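Local coordinates for protein dihydropteroate synthase (Mycobacterium smegmatis, PDB 6OMZ) that probably catalyses the condensation of para-aminobenzoate with 6-hydroxymethyl-7,8-dihydropterin diphosphate to give 7,8-dihydropteroate, a precursor of folate, at residues Arg84-Ile89 against Leu113-His118. The protein carries 1 engineered substitution. Residues are numbered along the deposited sequence; the frame is centred on the assembly and turned at random.
Sequences RVTPVI and LEAGAH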
# COMPACT_ATOMS: atom_id res chain seq x y z
N ARG A 84 5.84 16.51 -7.78
CA ARG A 84 4.60 15.96 -8.32
C ARG A 84 3.56 15.69 -7.23
O ARG A 84 2.36 15.93 -7.44
CB ARG A 84 4.89 14.68 -9.10
CG ARG A 84 5.61 14.93 -10.42
CD ARG A 84 5.96 13.64 -11.15
NE ARG A 84 6.70 13.93 -12.38
CZ ARG A 84 7.05 13.03 -13.29
NH1 ARG A 84 6.70 11.76 -13.14
NH2 ARG A 84 7.74 13.41 -14.35
N VAL A 85 4.00 15.21 -6.07
CA VAL A 85 3.02 14.79 -5.06
C VAL A 85 2.56 15.96 -4.19
O VAL A 85 1.41 15.98 -3.76
CB VAL A 85 3.55 13.64 -4.18
CG1 VAL A 85 3.82 12.38 -5.00
CG2 VAL A 85 4.79 14.07 -3.39
N THR A 86 3.43 16.94 -3.92
CA THR A 86 3.08 17.92 -2.89
C THR A 86 1.89 18.82 -3.25
O THR A 86 1.07 19.09 -2.36
CB THR A 86 4.28 18.79 -2.48
OG1 THR A 86 4.94 19.36 -3.62
CG2 THR A 86 5.28 17.96 -1.66
N PRO A 87 1.72 19.28 -4.50
CA PRO A 87 0.50 20.07 -4.80
C PRO A 87 -0.78 19.27 -4.60
O PRO A 87 -1.80 19.83 -4.18
CB PRO A 87 0.68 20.46 -6.28
CG PRO A 87 2.15 20.32 -6.55
CD PRO A 87 2.60 19.19 -5.68
N VAL A 88 -0.73 17.98 -4.93
CA VAL A 88 -1.90 17.12 -4.75
C VAL A 88 -2.19 16.94 -3.27
O VAL A 88 -3.34 17.04 -2.84
CB VAL A 88 -1.65 15.77 -5.45
CG1 VAL A 88 -2.79 14.79 -5.16
CG2 VAL A 88 -1.48 15.98 -6.96
N ILE A 89 -1.15 16.68 -2.49
CA ILE A 89 -1.33 16.48 -1.06
C ILE A 89 -1.84 17.75 -0.40
O ILE A 89 -2.71 17.70 0.47
CB ILE A 89 -0.00 16.01 -0.43
CG1 ILE A 89 0.37 14.62 -0.97
CG2 ILE A 89 -0.11 15.97 1.10
CD1 ILE A 89 1.82 14.19 -0.63
N LEU A 113 5.03 15.43 4.22
CA LEU A 113 4.51 15.76 5.55
C LEU A 113 4.31 17.26 5.71
O LEU A 113 3.30 17.70 6.28
CB LEU A 113 5.46 15.23 6.63
CG LEU A 113 5.56 13.71 6.72
CD1 LEU A 113 6.64 13.25 7.68
CD2 LEU A 113 4.21 13.12 7.13
N GLU A 114 5.27 18.06 5.24
CA GLU A 114 5.07 19.51 5.23
C GLU A 114 3.80 19.88 4.48
O GLU A 114 3.12 20.85 4.85
CB GLU A 114 6.27 20.22 4.58
CG GLU A 114 7.60 20.03 5.28
CD GLU A 114 8.72 20.71 4.52
OE1 GLU A 114 8.66 21.95 4.36
OE2 GLU A 114 9.66 20.01 4.07
N ALA A 115 3.48 19.14 3.42
CA ALA A 115 2.31 19.48 2.61
C ALA A 115 1.00 18.98 3.20
O ALA A 115 -0.06 19.32 2.66
CB ALA A 115 2.46 18.90 1.20
N GLY A 116 1.03 18.18 4.26
CA GLY A 116 -0.18 17.76 4.94
C GLY A 116 -0.41 16.26 5.02
O GLY A 116 -1.44 15.85 5.56
N ALA A 117 0.49 15.43 4.48
CA ALA A 117 0.36 14.00 4.66
C ALA A 117 0.51 13.66 6.14
O ALA A 117 1.23 14.33 6.88
CB ALA A 117 1.42 13.25 3.85
N HIS A 118 -0.19 12.62 6.58
CA HIS A 118 -0.17 12.21 7.98
C HIS A 118 0.32 10.79 8.21
O HIS A 118 0.37 10.35 9.36
CB HIS A 118 -1.57 12.35 8.60
CG HIS A 118 -1.93 13.76 8.95
ND1 HIS A 118 -3.23 14.16 9.20
CD2 HIS A 118 -1.17 14.87 9.09
CE1 HIS A 118 -3.25 15.45 9.48
NE2 HIS A 118 -2.01 15.91 9.42
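I89 of helix 78-93 packs against A115 and A117 and carries most of its helix's share of the contact: 113-118 buries 71 Å² of I89 but 23 Å² of T86. Its CB lies 4.1 Å from A115 CB. From there CG2, set anti to the backbone N, runs out to the turn after helix 106-114 and reaches 3.5 Å from A117 N. The same methyl is 3.7 Å from A115 O, so it rests against the backbone of the turn as well as against the methyls of A115 (CG2 to A115 CB 3.9 Å) and A117. CG1 turns off along the other branch, anti to the carbonyl carbon (chi1 -65°), and the side chain as a whole also packs on I99 and I101 of strand 98-102.

One turn earlier, T86 brings CG2 to 4.1 Å from A115 CB, while its OG1 is hydrogen-bonded to A82 O within its own helix. The A115 methyl rests against the T86 carbonyl too, with CB 3.8 Å from T86 O, and faces the step between T86 and I89. The receiving turn is a Schellman motif, with positive phi at G116 (122°) and two bonds back into the last turn, one of them G116 N to L113 O at 3.1 Å. A117 then packs on I99, and the H118 backbone bonds to I99. Helix 78-93 thus packs against the turn that ends helix 106-114, with strand 98-102 beneath both, as in the outer layer of a TIM barrel; the I89 side chain lies about 14 Å from the bound pterin-6-yl-methyl-monophosphate.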